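Local coordinates for protein arsenate reductase (arsC) (Archaeoglobus fulgidus, PDB 1Y1L) that probably reduces arsenate to arsenite in arsenical detoxification, using a fold of the low molecular weight phosphotyrosine phosphatase family, at residues C6-A11 against I96-G101; T10-M15 against R108-E113; A16-N21 against R46-R51; N21-S26 against E113-V118. All blocks are in the same frame, centred on the assembly; numbering follows the deposited sequence.

Following the chain from its N terminus shows how one helix can organise a small alpha/beta domain. The loop leaving strand 2-6 closes contact 1 with the loop after strand 91-95. From nearly the same start, contact 2 spans further and joins the beginning of helix 12-21 to helix 106-121. Contact 3 closes a much shorter loop, between helix 12-21 and helix 42-49, and lies within the spans of contacts 1 and 2. Contact 4 starts at 21-26, where contact 3's first segment ends, and reaches 113-118, so it crosses the other three along the chain. Together they tie helix 12-21 and the turns at its ends to helix 42-49, the loop after strand 91-95 and helix 106-121.

Contact 1 of 4, residues C6-A11 against I96-G101; sequences CIHNTA and IENPAG. With CD (cadmium ion), chain E.
His8 and Asn98 meet through different first torsions. The imidazole of His8 stands with CG between the backbone N and the carbonyl carbon (chi1 54°), whereas CG of Asn98 lies anti to its backbone N (chi1 -166°), which carries the amide toward the histidine. Asn98 OD1 then comes to the edge of the imidazole, in its plane, 3.8 Å from His8 NE2. Ring and amide planes are 65° apart, and the approach is a contact of polar groups without a hydrogen bond. Asn98 OD1 also accepts a weak bond of Asx-turn type from Ala100 N (3.4 Å), which ties the amide to its own loop. Beside it Ala100 CB touches the same ring edge at His8 CE1 (4.1 Å), and separately Ala11 CB packs against Pro99 CG (4.3 Å).

A cadmium ion is modelled on both His8 nitrogens, with NE2 at 2.4 Å, and Glu35 of a second subunit binds it too. Since the ion is about equally near every atom of the imidazole, its exact place is doubtful. The Cys6-to-Arg12 stretch is the CX5R P-loop of low molecular weight phosphatases, and Asn98-Pro99 probably corresponds to the Asp-Pro loop of relatives, so the contact probably joins two loops that in relatives frame the active site. The first loop leads from strand 2-6 to helix 12-21, with Ala11 at the N-cap position, while the partner loop leads from strand 91-95 to helix 106-121, whose Tyr107 and Val110 pack on Pro99.

Contact 2 of 4, residues T10-M15 against R108-E113; sequences TARSVM and RRVLAE
Met15 packs on Leu111 in the apolar contact between helix 12-21 and helix 106-121. The two side chains cross at about a right angle: Met15 CE lies equally near Leu111 CD1 and Leu111 CB, 3.7 Å from each. The sulfur follows the same surface, with Met15 SD 3.8 Å from Leu111 CD1. Val110 CG1 is a further neighbour of the sulfur, 4.3 Å from Met15 SD.

A second apolar patch involves a charged residue through its hydrocarbon part alone. Val110 CG1, anti to the backbone N (chi1 167°), meets the aliphatic stem of Arg12 obliquely, with Arg12 CD at 3.8 Å and CG slightly farther off. Arg12 bends at chi3 (-74°), which turns the guanidinium away from the valine.

The polar interactions lie beyond the interface. Arg12, the arginine closing the CX5R motif, pairs through NH1 with Glu78. Within the first segment, the bond from Met15 N to Ala11 O (2.7 Å) opens the helix that presents both Arg12 and Met15.

All four touching residues are buried. Met15 also reaches Val44 and Leu47 of helix 42-49, and Ile114, one turn on along helix 106-121, packs against Arg12 and Met15, so the contact lies where the three helices converge.

Contact 3 of 4, residues A16-N21 against R46-R51; sequences AEALFN and RLLAER
Ala18 and Leu48 mark the closest backbone approach of helix 12-21 to the 46-51 segment, their CA atoms lying 7.9 Å apart. Ala18 points its methyl at the partner, and Leu48 reaches across with one branch, so that Leu48 CD1 lies 4.0 Å from Ala18 CB. Next to this pair Leu19 CD2 touches Arg51 CD at 4.2 Å, the two side chains crossing at about a right angle. Arg51 extends with CG anti to its backbone N (chi1 -164°), which brings CD to the leucine, and then bends at chi3 before the guanidinium continues to a salt bridge with Glu115.

Dispersion therefore does the work at the interface itself, while the charged groups pair outside it. Glu50 forms a salt bridge with Arg108; Arg46 approaches it only at long range.

The contact joins helix 12-21 to the 46-51 segment of helix 42-49 and what follows it. Leu111 of helix 106-121 packs on both Leu19 and Arg51, and Phe20 of helix 12-21 turns toward strand 2-6, where its ring meets that of Phe4.

Contact 4 of 4, residues N21-S26 against E113-V118; sequences NAMAKS and EIEERV
Met23 meets Val118 at the far end of a beta-alpha-beta unit: strand 2-6, helix 12-21 and the parallel neighbouring strand 29-33, with Met23 in the connection that leads from the helix into the second strand. In this fold, shared with low molecular weight phosphatases, that connection lies beside helix 106-121.

The methionine starts with CB pointing toward the helix. Its CG stands anti to the carbonyl carbon (chi1 -60°) and extends the chain in the same direction. SD follows and, after the bend at chi3 (-108°), hands over to the methyl, which does the touching. Met23 CE sits over one branch of the valine, 3.5 Å from Val118 CG1, the two side chains crossing at a slant. Met23 CE also lies 4.2 Å from both Glu115 CG and Glu115 O.

Glu115 takes part through CG and its carbonyl oxygen, while its carboxylate forms a salt bridge with Arg51. Val118 is buried and packs on Phe20 of helix 12-21, and the methyl of Met23 extends this apolar contact. The same methyl also approaches the branch point of the valine, Met23 CE being 3.8 Å from Val118 CB.

Contact 1 of 4, residues C6-A11 against I96-G101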
loop_
_atom_site.group_PDB
_atom_site.type_symbol
_atom_site.label_atom_id
_atom_site.label_comp_id
_atom_site.label_asym_id
_atom_site.label_seq_id
_atom_site.Cartn_x
_atom_site.Cartn_y
_atom_site.Cartn_z
ATOM N N CYS A 6 -2.799 -11.509 -11.515
ATOM C CA CYS A 6 -4.166 -11.086 -11.265
ATOM C C CYS A 6 -4.659 -11.992 -10.132
ATOM O O CYS A 6 -3.863 -12.706 -9.507
ATOM C CB CYS A 6 -5.043 -11.200 -12.521
ATOM S SG CYS A 6 -5.857 -12.810 -12.711
ATOM N N ILE A 7 -5.945 -11.934 -9.817
ATOM C CA ILE A 7 -6.459 -12.754 -8.738
ATOM C C ILE A 7 -6.423 -14.232 -9.075
ATOM O O ILE A 7 -5.477 -14.930 -8.755
ATOM C CB ILE A 7 -7.904 -12.390 -8.370
ATOM C CG1 ILE A 7 -8.003 -10.945 -7.889
ATOM C CG2 ILE A 7 -8.426 -13.343 -7.310
ATOM C CD1 ILE A 7 -9.427 -10.510 -7.641
ATOM N N HIS A 8 -7.478 -14.700 -9.725
ATOM C CA HIS A 8 -7.626 -16.101 -10.073
ATOM C C HIS A 8 -6.695 -16.699 -11.162
ATOM O O HIS A 8 -6.527 -17.911 -11.217
ATOM C CB HIS A 8 -9.113 -16.387 -10.276
ATOM C CG HIS A 8 -9.789 -15.471 -11.272
ATOM N ND1 HIS A 8 -10.776 -15.911 -12.128
ATOM C CD2 HIS A 8 -9.623 -14.155 -11.551
ATOM C CE1 HIS A 8 -11.156 -14.920 -12.911
ATOM N NE2 HIS A 8 -10.480 -13.840 -12.571
ATOM N N ASN A 9 -6.014 -15.855 -11.943
ATOM C CA ASN A 9 -5.078 -16.314 -12.998
ATOM C C ASN A 9 -5.630 -17.352 -13.984
ATOM O O ASN A 9 -5.155 -18.493 -14.054
ATOM C CB ASN A 9 -3.777 -16.859 -12.388
ATOM C CG ASN A 9 -2.793 -17.378 -13.449
ATOM O OD1 ASN A 9 -1.961 -18.244 -13.172
ATOM N ND2 ASN A 9 -2.912 -16.870 -14.675
ATOM N N THR A 10 -6.580 -16.934 -14.807
ATOM C CA THR A 10 -7.179 -17.856 -15.756
ATOM C C THR A 10 -7.306 -17.235 -17.146
ATOM O O THR A 10 -7.223 -17.937 -18.154
ATOM C CB THR A 10 -8.566 -18.308 -15.248
ATOM O OG1 THR A 10 -8.437 -19.014 -14.005
ATOM C CG2 THR A 10 -9.223 -19.215 -16.231
ATOM N N ALA A 11 -7.462 -15.914 -17.196
ATOM C CA ALA A 11 -7.621 -15.209 -18.460
ATOM C C ALA A 11 -6.624 -14.077 -18.717
ATOM O O ALA A 11 -5.619 -14.276 -19.400
ATOM C CB ALA A 11 -9.038 -14.680 -18.572
ATOM N N ILE A 96 -8.278 -3.473 -15.447
ATOM C CA ILE A 96 -8.855 -4.138 -16.602
ATOM C C ILE A 96 -10.109 -4.933 -16.249
ATOM O O ILE A 96 -10.115 -5.754 -15.323
ATOM C CB ILE A 96 -7.824 -5.078 -17.247
ATOM C CG1 ILE A 96 -6.597 -4.273 -17.688
ATOM C CG2 ILE A 96 -8.434 -5.800 -18.429
ATOM C CD1 ILE A 96 -5.477 -5.107 -18.256
ATOM N N GLU A 97 -11.163 -4.678 -17.019
ATOM C CA GLU A 97 -12.463 -5.326 -16.867
ATOM C C GLU A 97 -12.315 -6.825 -16.803
ATOM O O GLU A 97 -11.644 -7.419 -17.631
ATOM C CB GLU A 97 -13.349 -4.950 -18.055
ATOM C CG GLU A 97 -14.667 -5.699 -18.165
ATOM C CD GLU A 97 -15.540 -5.168 -19.289
ATOM O OE1 GLU A 97 -16.777 -5.183 -19.133
ATOM O OE2 GLU A 97 -14.991 -4.734 -20.324
ATOM N N ASN A 98 -12.948 -7.430 -15.813
ATOM C CA ASN A 98 -12.891 -8.869 -15.627
ATOM C C ASN A 98 -13.836 -9.517 -16.640
ATOM O O ASN A 98 -15.056 -9.386 -16.511
ATOM C CB ASN A 98 -13.336 -9.192 -14.208
ATOM C CG ASN A 98 -12.997 -10.585 -13.807
ATOM O OD1 ASN A 98 -12.532 -11.388 -14.617
ATOM N ND2 ASN A 98 -13.203 -10.890 -12.536
ATOM N N PRO A 99 -13.297 -10.210 -17.669
ATOM C CA PRO A 99 -14.143 -10.849 -18.682
ATOM C C PRO A 99 -14.900 -12.076 -18.196
ATOM O O PRO A 99 -15.913 -12.447 -18.781
ATOM C CB PRO A 99 -13.140 -11.216 -19.769
ATOM C CG PRO A 99 -11.965 -11.600 -18.992
ATOM C CD PRO A 99 -11.877 -10.480 -17.963
ATOM N N ALA A 100 -14.418 -12.680 -17.115
ATOM C CA ALA A 100 -15.020 -13.888 -16.544
ATOM C C ALA A 100 -16.537 -13.931 -16.498
ATOM O O ALA A 100 -17.182 -13.109 -15.835
ATOM C CB ALA A 100 -14.463 -14.154 -15.158
ATOM N N GLY A 101 -17.086 -14.955 -17.145
ATOM C CA GLY A 101 -18.523 -15.138 -17.185
ATOM C C GLY A 101 -19.171 -14.367 -18.309
ATOM O O GLY A 101 -19.961 -14.919 -19.081
HETATM CD CD CD E . -11.779 -14.495 -10.692
#

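Contact 2 of 4, residues T10-M15 against R108-E113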
loop_
_atom_site.group_PDB
_atom_site.type_symbol
_atom_site.label_atom_id
_atom_site.label_comp_id
_atom_site.label_asym_id
_atom_site.label_seq_id
_atom_site.Cartn_x
_atom_site.Cartn_y
_atom_site.Cartn_z
ATOM N N THR A 10 -6.580 -16.934 -14.807
ATOM C CA THR A 10 -7.179 -17.856 -15.756
ATOM C C THR A 10 -7.306 -17.235 -17.146
ATOM O O THR A 10 -7.223 -17.937 -18.154
ATOM C CB THR A 10 -8.566 -18.308 -15.248
ATOM O OG1 THR A 10 -8.437 -19.014 -14.005
ATOM C CG2 THR A 10 -9.223 -19.215 -16.231
ATOM N N ALA A 11 -7.462 -15.914 -17.196
ATOM C CA ALA A 11 -7.621 -15.209 -18.460
ATOM C C ALA A 11 -6.624 -14.077 -18.717
ATOM O O ALA A 11 -5.619 -14.276 -19.400
ATOM C CB ALA A 11 -9.038 -14.680 -18.572
ATOM N N ARG A 12 -6.952 -12.881 -18.224
ATOM C CA ARG A 12 -6.122 -11.686 -18.400
ATOM C C ARG A 12 -4.637 -11.919 -18.136
ATOM O O ARG A 12 -3.783 -11.546 -18.935
ATOM C CB ARG A 12 -6.630 -10.557 -17.504
ATOM C CG ARG A 12 -8.112 -10.343 -17.614
ATOM C CD ARG A 12 -8.534 -8.929 -17.275
ATOM N NE ARG A 12 -8.481 -8.611 -15.850
ATOM C CZ ARG A 12 -9.075 -9.306 -14.883
ATOM N NH1 ARG A 12 -8.970 -8.910 -13.621
ATOM N NH2 ARG A 12 -9.743 -10.417 -15.161
ATOM N N SER A 13 -4.339 -12.507 -16.992
ATOM C CA SER A 13 -2.972 -12.787 -16.612
ATOM C C SER A 13 -2.315 -13.493 -17.767
ATOM O O SER A 13 -1.292 -13.062 -18.293
ATOM C CB SER A 13 -2.990 -13.710 -15.403
ATOM O OG SER A 13 -4.087 -13.386 -14.558
ATOM N N VAL A 14 -2.978 -14.545 -18.202
ATOM C CA VAL A 14 -2.496 -15.358 -19.293
ATOM C C VAL A 14 -2.456 -14.632 -20.630
ATOM O O VAL A 14 -1.610 -14.929 -21.457
ATOM C CB VAL A 14 -3.356 -16.614 -19.449
ATOM C CG1 VAL A 14 -2.756 -17.523 -20.504
ATOM C CG2 VAL A 14 -3.502 -17.329 -18.102
ATOM N N MET A 15 -3.412 -13.748 -20.876
ATOM C CA MET A 15 -3.433 -13.029 -22.139
ATOM C C MET A 15 -2.224 -12.124 -22.257
ATOM O O MET A 15 -1.490 -12.195 -23.245
ATOM C CB MET A 15 -4.714 -12.195 -22.299
ATOM C CG MET A 15 -5.988 -13.003 -22.544
ATOM S SD MET A 15 -7.487 -11.977 -22.640
ATOM C CE MET A 15 -8.452 -12.839 -23.857
ATOM N N ARG A 108 -12.824 -10.555 -26.134
ATOM C CA ARG A 108 -12.017 -9.974 -27.193
ATOM C C ARG A 108 -11.691 -8.527 -26.860
ATOM O O ARG A 108 -10.575 -8.067 -27.101
ATOM C CB ARG A 108 -12.740 -10.070 -28.541
ATOM C CG ARG A 108 -12.669 -11.459 -29.197
ATOM C CD ARG A 108 -13.173 -11.435 -30.643
ATOM N NE ARG A 108 -12.809 -12.639 -31.389
ATOM C CZ ARG A 108 -13.518 -13.767 -31.402
ATOM N NH1 ARG A 108 -13.101 -14.799 -32.114
ATOM N NH2 ARG A 108 -14.648 -13.873 -30.708
ATOM N N ARG A 109 -12.677 -7.810 -26.330
ATOM C CA ARG A 109 -12.484 -6.419 -25.943
ATOM C C ARG A 109 -11.384 -6.348 -24.873
ATOM O O ARG A 109 -10.523 -5.461 -24.909
ATOM C CB ARG A 109 -13.795 -5.837 -25.409
ATOM C CG ARG A 109 -13.795 -4.334 -25.203
ATOM C CD ARG A 109 -13.913 -3.999 -23.725
ATOM N NE ARG A 109 -14.821 -2.874 -23.520
ATOM C CZ ARG A 109 -16.050 -2.978 -23.015
ATOM N NH1 ARG A 109 -16.797 -1.887 -22.883
ATOM N NH2 ARG A 109 -16.529 -4.159 -22.619
ATOM N N VAL A 110 -11.434 -7.268 -23.912
ATOM C CA VAL A 110 -10.436 -7.337 -22.849
ATOM C C VAL A 110 -9.083 -7.656 -23.461
ATOM O O VAL A 110 -8.064 -7.120 -23.041
ATOM C CB VAL A 110 -10.794 -8.423 -21.820
ATOM C CG1 VAL A 110 -9.618 -8.718 -20.912
ATOM C CG2 VAL A 110 -11.987 -7.979 -21.008
ATOM N N LEU A 111 -9.080 -8.533 -24.453
ATOM C CA LEU A 111 -7.849 -8.919 -25.121
ATOM C C LEU A 111 -7.185 -7.715 -25.765
ATOM O O LEU A 111 -5.969 -7.551 -25.677
ATOM C CB LEU A 111 -8.141 -9.961 -26.201
ATOM C CG LEU A 111 -6.924 -10.435 -26.989
ATOM C CD1 LEU A 111 -5.986 -11.129 -26.036
ATOM C CD2 LEU A 111 -7.331 -11.383 -28.100
ATOM N N ALA A 112 -7.987 -6.904 -26.451
ATOM C CA ALA A 112 -7.484 -5.732 -27.137
ATOM C C ALA A 112 -6.857 -4.731 -26.195
ATOM O O ALA A 112 -5.789 -4.208 -26.501
ATOM C CB ALA A 112 -8.574 -5.076 -27.936
ATOM N N GLU A 113 -7.525 -4.427 -25.080
ATOM C CA GLU A 113 -6.993 -3.467 -24.113
ATOM C C GLU A 113 -5.662 -3.925 -23.593
ATOM O O GLU A 113 -4.731 -3.143 -23.482
ATOM C CB GLU A 113 -7.934 -3.283 -22.939
ATOM C CG GLU A 113 -9.066 -2.328 -23.216
ATOM C CD GLU A 113 -9.662 -1.768 -21.941
ATOM O OE1 GLU A 113 -8.916 -1.104 -21.181
ATOM O OE2 GLU A 113 -10.872 -1.988 -21.701
#

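Contact 3 of 4, residues A16-N21 against R46-R51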
loop_
_atom_site.group_PDB
_atom_site.type_symbol
_atom_site.label_atom_id
_atom_site.label_comp_id
_atom_site.label_asym_id
_atom_site.label_seq_id
_atom_site.Cartn_x
_atom_site.Cartn_y
_atom_site.Cartn_z
ATOM N N ALA A 16 -2.034 -11.254 -21.267
ATOM C CA ALA A 16 -0.918 -10.315 -21.270
ATOM C C ALA A 16 0.424 -11.017 -21.490
ATOM O O ALA A 16 1.270 -10.525 -22.248
ATOM C CB ALA A 16 -0.903 -9.521 -19.991
ATOM N N GLU A 17 0.608 -12.158 -20.824
ATOM C CA GLU A 17 1.832 -12.931 -20.957
ATOM C C GLU A 17 2.112 -13.262 -22.417
ATOM O O GLU A 17 3.107 -12.816 -22.983
ATOM C CB GLU A 17 1.739 -14.212 -20.132
ATOM C CG GLU A 17 2.857 -15.186 -20.375
ATOM C CD GLU A 17 2.774 -16.420 -19.479
ATOM O OE1 GLU A 17 3.825 -17.067 -19.248
ATOM O OE2 GLU A 17 1.659 -16.757 -19.005
ATOM N N ALA A 18 1.204 -14.025 -23.022
ATOM C CA ALA A 18 1.310 -14.463 -24.414
ATOM C C ALA A 18 1.515 -13.323 -25.407
ATOM O O ALA A 18 2.288 -13.457 -26.359
ATOM C CB ALA A 18 0.091 -15.284 -24.792
ATOM N N LEU A 19 0.789 -12.228 -25.220
ATOM C CA LEU A 19 0.917 -11.077 -26.099
ATOM C C LEU A 19 2.267 -10.382 -25.928
ATOM O O LEU A 19 2.866 -9.883 -26.894
ATOM C CB LEU A 19 -0.207 -10.101 -25.811
ATOM C CG LEU A 19 -1.541 -10.637 -26.289
ATOM C CD1 LEU A 19 -2.629 -9.855 -25.631
ATOM C CD2 LEU A 19 -1.639 -10.519 -27.797
ATOM N N PHE A 20 2.696 -10.292 -24.674
ATOM C CA PHE A 20 3.963 -9.677 -24.332
ATOM C C PHE A 20 5.065 -10.412 -25.089
ATOM O O PHE A 20 5.789 -9.820 -25.892
ATOM C CB PHE A 20 4.200 -9.791 -22.818
ATOM C CG PHE A 20 5.385 -9.032 -22.339
ATOM C CD1 PHE A 20 5.251 -7.730 -21.902
ATOM C CD2 PHE A 20 6.636 -9.593 -22.388
ATOM C CE1 PHE A 20 6.349 -6.996 -21.526
ATOM C CE2 PHE A 20 7.739 -8.876 -22.018
ATOM C CZ PHE A 20 7.600 -7.569 -21.586
ATOM N N ASN A 21 5.159 -11.711 -24.830
ATOM C CA ASN A 21 6.156 -12.570 -25.448
ATOM C C ASN A 21 6.204 -12.481 -26.974
ATOM O O ASN A 21 7.266 -12.636 -27.582
ATOM C CB ASN A 21 5.918 -14.018 -25.029
ATOM C CG ASN A 21 6.218 -14.260 -23.576
ATOM O OD1 ASN A 21 5.681 -15.178 -22.955
ATOM N ND2 ASN A 21 7.115 -13.462 -23.028
ATOM N N ARG A 46 -8.807 -20.142 -26.788
ATOM C CA ARG A 46 -9.423 -20.173 -28.105
ATOM C C ARG A 46 -9.025 -18.884 -28.785
ATOM O O ARG A 46 -8.524 -18.890 -29.903
ATOM C CB ARG A 46 -10.952 -20.235 -27.989
ATOM C CG ARG A 46 -11.691 -19.963 -29.308
ATOM C CD ARG A 46 -13.106 -19.476 -29.055
ATOM N NE ARG A 46 -13.686 -18.804 -30.222
ATOM C CZ ARG A 46 -14.553 -17.789 -30.157
ATOM N NH1 ARG A 46 -15.027 -17.248 -31.272
ATOM N NH2 ARG A 46 -14.944 -17.299 -28.983
ATOM N N LEU A 47 -9.275 -17.780 -28.099
ATOM C CA LEU A 47 -8.956 -16.457 -28.610
ATOM C C LEU A 47 -7.473 -16.261 -28.960
ATOM O O LEU A 47 -7.134 -15.547 -29.910
ATOM C CB LEU A 47 -9.422 -15.403 -27.599
ATOM C CG LEU A 47 -10.766 -14.707 -27.859
ATOM C CD1 LEU A 47 -11.765 -15.649 -28.454
ATOM C CD2 LEU A 47 -11.277 -14.121 -26.559
ATOM N N LEU A 48 -6.594 -16.859 -28.162
ATOM C CA LEU A 48 -5.166 -16.757 -28.404
ATOM C C LEU A 48 -4.772 -17.681 -29.544
ATOM O O LEU A 48 -3.964 -17.303 -30.399
ATOM C CB LEU A 48 -4.370 -17.086 -27.137
ATOM C CG LEU A 48 -4.423 -16.024 -26.034
ATOM C CD1 LEU A 48 -3.704 -16.521 -24.799
ATOM C CD2 LEU A 48 -3.801 -14.738 -26.538
ATOM N N ALA A 49 -5.343 -18.885 -29.556
ATOM C CA ALA A 49 -5.063 -19.873 -30.604
ATOM C C ALA A 49 -5.549 -19.367 -31.960
ATOM O O ALA A 49 -5.092 -19.807 -33.011
ATOM C CB ALA A 49 -5.726 -21.196 -30.272
ATOM N N GLU A 50 -6.526 -18.477 -31.916
ATOM C CA GLU A 50 -7.092 -17.870 -33.109
ATOM C C GLU A 50 -6.072 -16.841 -33.629
ATOM O O GLU A 50 -6.138 -16.415 -34.791
ATOM C CB GLU A 50 -8.418 -17.192 -32.730
ATOM C CG GLU A 50 -9.243 -16.638 -33.877
ATOM C CD GLU A 50 -10.556 -16.034 -33.402
ATOM O OE1 GLU A 50 -11.447 -16.811 -32.989
ATOM O OE2 GLU A 50 -10.692 -14.788 -33.437
ATOM N N ARG A 51 -5.151 -16.438 -32.744
ATOM C CA ARG A 51 -4.088 -15.468 -33.049
ATOM C C ARG A 51 -2.751 -16.195 -33.119
ATOM O O ARG A 51 -1.695 -15.570 -33.188
ATOM C CB ARG A 51 -4.026 -14.378 -31.968
ATOM C CG ARG A 51 -3.232 -13.134 -32.355
ATOM C CD ARG A 51 -3.330 -12.052 -31.278
ATOM N NE ARG A 51 -4.704 -11.625 -30.998
ATOM C CZ ARG A 51 -5.198 -10.432 -31.316
ATOM N NH1 ARG A 51 -6.454 -10.128 -31.020
ATOM N NH2 ARG A 51 -4.440 -9.542 -31.941
#

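Contact 4 of 4, residues N21-S26 against E113-V118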
loop_
_atom_site.group_PDB
_atom_site.type_symbol
_atom_site.label_atom_id
_atom_site.label_comp_id
_atom_site.label_asym_id
_atom_site.label_seq_id
_atom_site.Cartn_x
_atom_site.Cartn_y
_atom_site.Cartn_z
ATOM N N ASN A 21 5.159 -11.711 -24.830
ATOM C CA ASN A 21 6.156 -12.570 -25.448
ATOM C C ASN A 21 6.204 -12.481 -26.974
ATOM O O ASN A 21 7.266 -12.636 -27.582
ATOM C CB ASN A 21 5.918 -14.018 -25.029
ATOM C CG ASN A 21 6.218 -14.260 -23.576
ATOM O OD1 ASN A 21 5.681 -15.178 -22.955
ATOM N ND2 ASN A 21 7.115 -13.462 -23.028
ATOM N N ALA A 22 5.051 -12.297 -27.603
ATOM C CA ALA A 22 4.999 -12.188 -29.056
ATOM C C ALA A 22 5.453 -10.806 -29.531
ATOM O O ALA A 22 5.620 -10.582 -30.728
ATOM C CB ALA A 22 3.588 -12.476 -29.551
ATOM N N MET A 23 5.651 -9.882 -28.599
ATOM C CA MET A 23 6.063 -8.535 -28.956
ATOM C C MET A 23 7.433 -8.144 -28.439
ATOM O O MET A 23 8.106 -7.316 -29.047
ATOM C CB MET A 23 5.030 -7.532 -28.474
ATOM C CG MET A 23 3.668 -7.753 -29.081
ATOM S SD MET A 23 2.572 -6.401 -28.740
ATOM C CE MET A 23 1.515 -7.163 -27.566
ATOM N N ALA A 24 7.829 -8.703 -27.302
ATOM C CA ALA A 24 9.129 -8.410 -26.715
ATOM C C ALA A 24 10.261 -9.239 -27.339
ATOM O O ALA A 24 10.112 -10.445 -27.580
ATOM C CB ALA A 24 9.081 -8.641 -25.215
ATOM N N LYS A 25 11.394 -8.585 -27.596
ATOM C CA LYS A 25 12.540 -9.269 -28.174
ATOM C C LYS A 25 13.444 -9.830 -27.079
ATOM O O LYS A 25 13.765 -11.017 -27.081
ATOM C CB LYS A 25 13.318 -8.329 -29.108
ATOM C CG LYS A 25 14.444 -9.005 -29.924
ATOM C CD LYS A 25 15.709 -9.280 -29.079
ATOM C CE LYS A 25 16.671 -10.265 -29.743
ATOM N NZ LYS A 25 17.694 -10.775 -28.773
ATOM N N SER A 26 13.890 -8.975 -26.166
ATOM C CA SER A 26 14.771 -9.429 -25.089
ATOM C C SER A 26 14.051 -9.848 -23.807
ATOM O O SER A 26 14.421 -10.844 -23.182
ATOM C CB SER A 26 15.877 -8.399 -24.797
ATOM O OG SER A 26 15.384 -7.068 -24.715
ATOM N N GLU A 113 -7.525 -4.427 -25.080
ATOM C CA GLU A 113 -6.993 -3.467 -24.113
ATOM C C GLU A 113 -5.662 -3.925 -23.593
ATOM O O GLU A 113 -4.731 -3.143 -23.482
ATOM C CB GLU A 113 -7.934 -3.283 -22.939
ATOM C CG GLU A 113 -9.066 -2.328 -23.216
ATOM C CD GLU A 113 -9.662 -1.768 -21.941
ATOM O OE1 GLU A 113 -8.916 -1.104 -21.181
ATOM O OE2 GLU A 113 -10.872 -1.988 -21.701
ATOM N N ILE A 114 -5.601 -5.189 -23.206
ATOM C CA ILE A 114 -4.366 -5.769 -22.719
ATOM C C ILE A 114 -3.276 -5.613 -23.782
ATOM O O ILE A 114 -2.128 -5.337 -23.463
ATOM C CB ILE A 114 -4.565 -7.254 -22.412
ATOM C CG1 ILE A 114 -5.592 -7.421 -21.295
ATOM C CG2 ILE A 114 -3.248 -7.890 -22.013
ATOM C CD1 ILE A 114 -5.772 -8.858 -20.860
ATOM N N GLU A 115 -3.664 -5.783 -25.045
ATOM C CA GLU A 115 -2.759 -5.680 -26.184
ATOM C C GLU A 115 -2.262 -4.262 -26.380
ATOM O O GLU A 115 -1.099 -4.052 -26.684
ATOM C CB GLU A 115 -3.451 -6.175 -27.461
ATOM C CG GLU A 115 -2.502 -6.385 -28.639
ATOM C CD GLU A 115 -3.163 -7.042 -29.839
ATOM O OE1 GLU A 115 -4.324 -6.703 -30.138
ATOM O OE2 GLU A 115 -2.523 -7.892 -30.492
ATOM N N GLU A 116 -3.166 -3.297 -26.276
ATOM C CA GLU A 116 -2.812 -1.893 -26.424
ATOM C C GLU A 116 -1.840 -1.522 -25.316
ATOM O O GLU A 116 -0.940 -0.706 -25.512
ATOM C CB GLU A 116 -4.060 -1.021 -26.291
ATOM C CG GLU A 116 -3.774 0.475 -26.299
ATOM C CD GLU A 116 -4.667 1.256 -25.338
ATOM O OE1 GLU A 116 -5.823 1.554 -25.698
ATOM O OE2 GLU A 116 -4.218 1.582 -24.216
ATOM N N ARG A 117 -2.065 -2.096 -24.141
ATOM C CA ARG A 117 -1.231 -1.824 -22.987
ATOM C C ARG A 117 0.097 -2.552 -23.053
ATOM O O ARG A 117 1.120 -1.988 -22.678
ATOM C CB ARG A 117 -1.976 -2.144 -21.683
ATOM C CG ARG A 117 -3.184 -1.233 -21.460
ATOM C CD ARG A 117 -3.940 -1.511 -20.174
ATOM N NE ARG A 117 -3.458 -0.705 -19.052
ATOM C CZ ARG A 117 -4.241 -0.197 -18.100
ATOM N NH1 ARG A 117 -3.707 0.515 -17.119
ATOM N NH2 ARG A 117 -5.557 -0.390 -18.126
ATOM N N VAL A 118 0.092 -3.805 -23.498
ATOM C CA VAL A 118 1.338 -4.553 -23.597
ATOM C C VAL A 118 2.223 -3.913 -24.659
ATOM O O VAL A 118 3.409 -3.713 -24.442
ATOM C CB VAL A 118 1.100 -6.042 -23.926
ATOM C CG1 VAL A 118 2.413 -6.727 -24.241
ATOM C CG2 VAL A 118 0.452 -6.741 -22.740
#